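Local coordinates for protein acetyltransferase, GNAT family (Colwellia psychrerythraea, PDB 3IWG) that probably transfers an acyl group, most likely acetyl from acetyl-CoA, to an acceptor substrate, at residues Phe57-Asp62 with Leu66-Leu71; Ala100-Ser103 with Asn108-Ala111. All coordinates share one frame; numbering follows the deposited sequence.

Interaction 1 of 2, residues Phe57-Asp62 with Leu66-Leu71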
ATOM      1  N   PHE A  57      16.608  -6.323  22.559  1.00 27.01           N
ATOM      2  CA  PHE A  57      15.198  -6.026  22.317  1.00 26.14           C
ATOM      3  C   PHE A  57      14.348  -7.264  21.945  1.00 26.00           C
ATOM      4  O   PHE A  57      14.862  -8.327  21.582  1.00 25.89           O
ATOM      5  CB  PHE A  57      15.056  -5.002  21.165  1.00 25.44           C
ATOM      6  CG  PHE A  57      15.164  -5.635  19.821  1.00 25.17           C
ATOM      7  CD1 PHE A  57      16.397  -5.851  19.238  1.00 27.06           C
ATOM      8  CD2 PHE A  57      14.041  -6.107  19.174  1.00 24.15           C
ATOM      9  CE1 PHE A  57      16.493  -6.486  17.989  1.00 27.45           C
ATOM     10  CE2 PHE A  57      14.130  -6.748  17.966  1.00 22.22           C
ATOM     11  CZ  PHE A  57      15.349  -6.942  17.371  1.00 24.61           C
ATOM     12  N   CYS A  58      13.030  -7.095  21.981  1.00 25.25           N
ATOM     13  CA  CYS A  58      12.152  -8.080  21.386  1.00 24.85           C
ATOM     14  C   CYS A  58      10.927  -7.386  20.829  1.00 24.90           C
ATOM     15  O   CYS A  58      10.711  -6.212  21.103  1.00 24.01           O
ATOM     16  CB  CYS A  58      11.756  -9.153  22.409  1.00 24.27           C
ATOM     17  SG  CYS A  58      10.593  -8.649  23.621  1.00 22.68           S
ATOM     18  N   CYS A  59      10.142  -8.111  20.033  1.00 25.75           N
ATOM     19  CA  CYS A  59       8.823  -7.610  19.599  1.00 26.69           C
ATOM     20  C   CYS A  59       7.728  -8.649  19.640  1.00 27.35           C
ATOM     21  O   CYS A  59       7.944  -9.857  19.375  1.00 28.51           O
ATOM     22  CB  CYS A  59       8.906  -6.910  18.233  1.00 26.99           C
ATOM     23  SG  CYS A  59       9.266  -7.954  16.892  1.00 27.26           S
ATOM     24  N   VAL A  60       6.559  -8.198  20.068  1.00 27.39           N
ATOM     25  CA  VAL A  60       5.423  -9.092  20.289  1.00 26.95           C
ATOM     26  C   VAL A  60       4.297  -8.595  19.405  1.00 28.46           C
ATOM     27  O   VAL A  60       3.923  -7.431  19.462  1.00 28.83           O
ATOM     28  CB  VAL A  60       4.962  -9.064  21.744  1.00 26.85           C
ATOM     29  CG1 VAL A  60       3.743 -10.004  21.985  1.00 25.46           C
ATOM     30  CG2 VAL A  60       6.133  -9.361  22.686  1.00 24.00           C
ATOM     31  N   ASN A  61       3.755  -9.477  18.580  1.00 29.31           N
ATOM     32  CA  ASN A  61       2.641  -9.116  17.751  1.00 30.04           C
ATOM     33  C   ASN A  61       1.351  -9.011  18.558  1.00 31.33           C
ATOM     34  O   ASN A  61       1.323  -9.223  19.775  1.00 30.82           O
ATOM     35  CB  ASN A  61       2.530 -10.060  16.512  1.00 29.73           C
ATOM     36  CG  ASN A  61       1.886 -11.416  16.803  1.00 27.60           C
ATOM     37  OD1 ASN A  61       1.441 -11.725  17.910  1.00 27.82           O
ATOM     38  ND2 ASN A  61       1.860 -12.237  15.785  1.00 23.57           N
ATOM     39  N   ASP A  62       0.294  -8.690  17.839  1.00 32.86           N
ATOM     40  CA  ASP A  62      -1.033  -8.510  18.415  1.00 34.67           C
ATOM     41  C   ASP A  62      -1.669  -9.715  19.050  1.00 34.14           C
ATOM     42  O   ASP A  62      -2.495  -9.584  19.938  1.00 34.45           O
ATOM     43  CB  ASP A  62      -1.979  -7.994  17.319  1.00 35.77           C
ATOM     44  CG  ASP A  62      -2.038  -6.509  17.292  1.00 39.67           C
ATOM     45  OD1 ASP A  62      -1.330  -5.894  18.153  1.00 43.06           O
ATOM     46  OD2 ASP A  62      -2.813  -5.960  16.448  1.00 46.05           O
ATOM     47  N   LEU A  66       5.833 -13.535  20.204  1.00 26.68           N
ATOM     48  CA  LEU A  66       7.125 -13.000  19.872  1.00 26.52           C
ATOM     49  C   LEU A  66       7.426 -13.237  18.418  1.00 25.42           C
ATOM     50  O   LEU A  66       7.065 -14.250  17.836  1.00 26.75           O
ATOM     51  CB  LEU A  66       8.233 -13.621  20.737  1.00 26.44           C
ATOM     52  CG  LEU A  66       8.579 -12.973  22.085  1.00 30.07           C
ATOM     53  CD1 LEU A  66       7.342 -12.730  22.907  1.00 33.40           C
ATOM     54  CD2 LEU A  66       9.596 -13.849  22.921  1.00 32.63           C
ATOM     55  N   LEU A  67       8.098 -12.281  17.834  1.00 24.38           N
ATOM     56  CA  LEU A  67       8.526 -12.362  16.467  1.00 25.53           C
ATOM     57  C   LEU A  67      10.038 -12.246  16.399  1.00 25.76           C
ATOM     58  O   LEU A  67      10.637 -12.794  15.498  1.00 25.51           O
ATOM     59  CB  LEU A  67       7.853 -11.234  15.611  1.00 25.15           C
ATOM     60  CG  LEU A  67       6.316 -11.298  15.333  1.00 27.67           C
ATOM     61  CD1 LEU A  67       5.835 -10.290  14.209  1.00 28.75           C
ATOM     62  CD2 LEU A  67       5.792 -12.702  14.955  1.00 26.60           C
ATOM     63  N   GLN A  68      10.639 -11.482  17.317  1.00 27.35           N
ATOM     64  CA  GLN A  68      12.089 -11.223  17.317  1.00 27.81           C
ATOM     65  C   GLN A  68      12.564 -11.100  18.771  1.00 28.10           C
ATOM     66  O   GLN A  68      11.812 -10.619  19.632  1.00 27.79           O
ATOM     67  CB  GLN A  68      12.412  -9.924  16.563  1.00 27.36           C
ATOM     68  CG  GLN A  68      12.054  -9.928  15.098  1.00 28.25           C
ATOM     69  CD  GLN A  68      12.434  -8.613  14.368  1.00 28.01           C
ATOM     70  OE1 GLN A  68      12.494  -7.551  14.973  1.00 25.01           O
ATOM     71  NE2 GLN A  68      12.659  -8.699  13.050  1.00 27.88           N
ATOM     72  N   TYR A  69      13.786 -11.555  19.020  1.00 27.91           N
ATOM     73  CA  TYR A  69      14.435 -11.457  20.328  1.00 28.64           C
ATOM     74  C   TYR A  69      15.951 -11.415  20.125  1.00 28.94           C
ATOM     75  O   TYR A  69      16.514 -12.167  19.304  1.00 28.92           O
ATOM     76  CB  TYR A  69      14.089 -12.638  21.188  1.00 28.50           C
ATOM     77  CG  TYR A  69      14.809 -12.678  22.533  1.00 30.17           C
ATOM     78  CD1 TYR A  69      16.106 -13.182  22.661  1.00 30.02           C
ATOM     79  CD2 TYR A  69      14.172 -12.220  23.687  1.00 31.28           C
ATOM     80  CE1 TYR A  69      16.753 -13.204  23.922  1.00 30.19           C
ATOM     81  CE2 TYR A  69      14.801 -12.229  24.916  1.00 31.33           C
ATOM     82  CZ  TYR A  69      16.074 -12.743  25.032  1.00 30.78           C
ATOM     83  OH  TYR A  69      16.627 -12.758  26.269  1.00 31.32           O
ATOM     84  N   TYR A  70      16.611 -10.523  20.837  1.00 29.45           N
ATOM     85  CA  TYR A  70      18.042 -10.388  20.677  1.00 30.78           C
ATOM     86  C   TYR A  70      18.626  -9.729  21.913  1.00 32.49           C
ATOM     87  O   TYR A  70      18.114  -8.701  22.363  1.00 33.33           O
ATOM     88  CB  TYR A  70      18.382  -9.566  19.433  1.00 30.48           C
ATOM     89  CG  TYR A  70      19.849  -9.348  19.258  1.00 30.99           C
ATOM     90  CD1 TYR A  70      20.616 -10.280  18.596  1.00 31.18           C
ATOM     91  CD2 TYR A  70      20.481  -8.243  19.801  1.00 32.25           C
ATOM     92  CE1 TYR A  70      21.959 -10.129  18.441  1.00 30.63           C
ATOM     93  CE2 TYR A  70      21.851  -8.061  19.648  1.00 33.92           C
ATOM     94  CZ  TYR A  70      22.593  -9.025  18.976  1.00 33.25           C
ATOM     95  OH  TYR A  70      23.953  -8.895  18.819  1.00 31.15           O
ATOM     96  N   LEU A  71      19.692 -10.325  22.442  1.00 33.69           N
ATOM     97  CA  LEU A  71      20.558  -9.709  23.477  1.00 34.83           C
ATOM     98  C   LEU A  71      21.993  -9.674  23.013  1.00 35.83           C
ATOM     99  O   LEU A  71      22.477 -10.630  22.410  1.00 35.70           O
ATOM    100  CB  LEU A  71      20.535 -10.530  24.759  1.00 34.34           C
ATOM    101  CG  LEU A  71      19.855  -9.838  25.922  1.00 35.13           C
ATOM    102  CD1 LEU A  71      19.897 -10.735  27.146  1.00 36.16           C
ATOM    103  CD2 LEU A  71      20.495  -8.492  26.223  1.00 32.85           C
TER
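The carbonyl oxygen of C59 receives two donors from the neighbouring strand: L67 N at 2.9 Å and, as a weaker C-H contact, L66 CA at 3.3 Å. The strands run antiparallel and their axes come within 4.7 Å. Toward the far end F57 and Y70 form a regular hydrogen-bonded pair, F57 N reaching Y70 O at 2.8 Å and Y70 N returning to F57 O. Between these pairs the register slips. C58 lies opposite Y69 but V60 lies opposite L66, so both L67 and Q68 face C59; the backbone of L67 is bent out of the extended form, with psi at -32°.

The sulfur of C59 meets two side chains, Q68 CB at 3.7 Å and L67 CB at 3.8 Å. C59 projects to the face shared by F57 and Q68, and a chi1 of 68° turns SG between its backbone N and carbonyl carbon. Farther along the same face, Q68 brings OE1 to the edge of the F57 ring, near its plane, 3.5 Å from CE2. The ring and amide planes are 71° apart, and the hydrogen bond of OE1 goes to NZ of K20. F57 CE1 rests on Y70 CB. The other face is apolar at the bulged end, where V60 CG2 touches L66 CD1 at 3.6 Å, while the hydroxyl of Y69 bonds to S79 of helix 76-87. An extra residue on one strand of an antiparallel pair, with the psi of its first residue helix-like, makes a classic beta bulge, and a bulge in the fourth strand is a hallmark of the GNAT fold.

Interaction 2 of 2, residues Ala100-Ser103 with Asn108-Ala111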
ATOM      1  N   ALA A 100       5.896 -17.932  20.480  1.00 26.52           N
ATOM      2  CA  ALA A 100       6.857 -17.274  19.610  1.00 26.37           C
ATOM      3  C   ALA A 100       6.825 -17.874  18.240  1.00 25.67           C
ATOM      4  O   ALA A 100       6.466 -19.054  18.078  1.00 25.52           O
ATOM      5  CB  ALA A 100       8.240 -17.375  20.182  1.00 26.24           C
ATOM      6  N   PHE A 101       7.154 -17.038  17.265  1.00 24.95           N
ATOM      7  CA  PHE A 101       7.517 -17.489  15.942  1.00 24.81           C
ATOM      8  C   PHE A 101       9.006 -17.213  15.787  1.00 24.99           C
ATOM      9  O   PHE A 101       9.509 -16.113  16.124  1.00 25.08           O
ATOM     10  CB  PHE A 101       6.762 -16.743  14.824  1.00 25.55           C
ATOM     11  CG  PHE A 101       5.234 -16.966  14.813  1.00 25.32           C
ATOM     12  CD1 PHE A 101       4.673 -17.979  14.034  1.00 27.54           C
ATOM     13  CD2 PHE A 101       4.393 -16.153  15.552  1.00 25.31           C
ATOM     14  CE1 PHE A 101       3.271 -18.199  13.989  1.00 29.48           C
ATOM     15  CE2 PHE A 101       3.002 -16.337  15.526  1.00 28.11           C
ATOM     16  CZ  PHE A 101       2.426 -17.361  14.737  1.00 30.22           C
ATOM     17  N   VAL A 102       9.687 -18.202  15.227  1.00 24.01           N
ATOM     18  CA  VAL A 102      11.106 -18.223  15.128  1.00 23.25           C
ATOM     19  C   VAL A 102      11.491 -19.225  14.064  1.00 23.33           C
ATOM     20  O   VAL A 102      10.811 -20.227  13.893  1.00 21.56           O
ATOM     21  CB  VAL A 102      11.726 -18.628  16.483  1.00 23.06           C
ATOM     22  CG1 VAL A 102      11.418 -20.058  16.766  1.00 21.28           C
ATOM     23  CG2 VAL A 102      13.208 -18.333  16.522  1.00 19.78           C
ATOM     24  N   SER A 103      12.558 -18.916  13.314  1.00 24.07           N
ATOM     25  CA  SER A 103      13.072 -19.884  12.367  1.00 24.16           C
ATOM     26  C   SER A 103      14.283 -20.602  12.885  1.00 23.87           C
ATOM     27  O   SER A 103      14.999 -20.125  13.764  1.00 24.35           O
ATOM     28  CB  SER A 103      13.426 -19.263  11.024  1.00 23.52           C
ATOM     29  OG  SER A 103      14.621 -18.520  11.091  1.00 25.21           O
ATOM     30  N   ASN A 108      20.093 -18.329  18.452  1.00 21.86           N
ATOM     31  CA  ASN A 108      19.939 -17.925  19.843  1.00 21.91           C
ATOM     32  C   ASN A 108      18.497 -17.798  20.273  1.00 21.81           C
ATOM     33  O   ASN A 108      18.121 -18.213  21.342  1.00 22.35           O
ATOM     34  CB  ASN A 108      20.694 -16.640  20.122  1.00 21.71           C
ATOM     35  CG  ASN A 108      22.181 -16.874  20.368  1.00 22.50           C
ATOM     36  OD1 ASN A 108      23.035 -16.302  19.690  1.00 26.56           O
ATOM     37  ND2 ASN A 108      22.493 -17.680  21.364  1.00 23.16           N
ATOM     38  N   TYR A 109      17.667 -17.237  19.421  1.00 22.57           N
ATOM     39  CA  TYR A 109      16.268 -16.992  19.785  1.00 21.55           C
ATOM     40  C   TYR A 109      15.584 -18.334  19.800  1.00 20.69           C
ATOM     41  O   TYR A 109      14.821 -18.659  20.716  1.00 20.26           O
ATOM     42  CB  TYR A 109      15.696 -15.969  18.772  1.00 22.17           C
ATOM     43  CG  TYR A 109      14.201 -15.732  18.701  1.00 22.38           C
ATOM     44  CD1 TYR A 109      13.377 -15.926  19.785  1.00 21.55           C
ATOM     45  CD2 TYR A 109      13.626 -15.263  17.522  1.00 22.13           C
ATOM     46  CE1 TYR A 109      12.015 -15.666  19.708  1.00 23.40           C
ATOM     47  CE2 TYR A 109      12.270 -15.024  17.438  1.00 23.56           C
ATOM     48  CZ  TYR A 109      11.466 -15.225  18.528  1.00 24.54           C
ATOM     49  OH  TYR A 109      10.092 -15.033  18.430  1.00 24.18           O
ATOM     50  N   GLN A 110      15.892 -19.153  18.811  1.00 21.25           N
ATOM     51  CA  GLN A 110      15.309 -20.521  18.741  1.00 22.90           C
ATOM     52  C   GLN A 110      15.639 -21.346  19.987  1.00 23.43           C
ATOM     53  O   GLN A 110      14.764 -22.039  20.547  1.00 22.90           O
ATOM     54  CB  GLN A 110      15.807 -21.269  17.493  1.00 23.45           C
ATOM     55  CG  GLN A 110      15.304 -22.687  17.381  1.00 23.81           C
ATOM     56  CD  GLN A 110      15.843 -23.450  16.160  1.00 25.07           C
ATOM     57  OE1 GLN A 110      15.060 -23.861  15.295  1.00 29.25           O
ATOM     58  NE2 GLN A 110      17.163 -23.622  16.077  1.00 21.05           N
ATOM     59  N   ALA A 111      16.896 -21.271  20.421  1.00 23.65           N
ATOM     60  CA  ALA A 111      17.318 -22.067  21.545  1.00 24.65           C
ATOM     61  C   ALA A 111      16.403 -21.802  22.696  1.00 24.99           C
ATOM     62  O   ALA A 111      15.946 -22.734  23.373  1.00 25.46           O
ATOM     63  CB  ALA A 111      18.765 -21.754  21.941  1.00 25.18           C
TER
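Y109 of helix 107-116 sends its side chain to strand 99-103 and reaches across to its backbone. Its CG stands anti to the backbone N (chi1 167°), which sends the ring away from the helix and over the strand. The hydroxyl meets the carbonyl oxygen of F101 at 2.6 Å in a hydrogen bond of weak geometry. The same oxygen also lies 3.2 Å from Y109 CE2, approaching the ring obliquely. Methyl CG2 of V102 sits over one face of the ring, 3.6 Å from its centroid and 24° off the normal, a CH-pi contact that is tight at CD2, 3.3 Å from CG2. V102 and Y109 run antiparallel to one another, side by side. Near the phenol end, A100 CB comes within 3.5 Å of Y109 OH. The ring thus spans the side chains of two alternate strand residues, and it also packs on L66 and Y69 of strand 65-71.

Q110 follows with looser packing. Its CB lies 4.0 Å from V102 CG2 and about as far from S103 O, and its extended chain runs on beside the end of the strand.

A100 and V102 turn toward the helix, whereas F101 points from the opposite face of the strand, where its ring meets those of W35 and Y65. S103 OG, bonded to E106 and to A105 N, lies at the turn into the helix. A short strand that turns straight into a helix packed back on its face corresponds to the beta5-alpha4 unit of the GNAT fold.

In the fold
Both interactions are largely buried and belong to the same family domain, meeting where strand 65-71 runs parallel to strand 99-103. A probable hydrogen bond from F101 N to L66 O, at 2.8 Å, joins the strands, and Y109 of interaction 2 packs against the backbone and CB atoms of interaction 1. Their chemistry differs with their place in the fold. Interaction 1 is strand against strand, held chiefly by backbone bonds with side chains on both faces, whereas interaction 2 is helix against strand and depends on one tyrosine ring with a single weak polar bond. Together they involve the neighbouring strands 65-71 and 99-103 of the GNAT core, probably the pair that in relatives splays apart to bind acetyl-CoA.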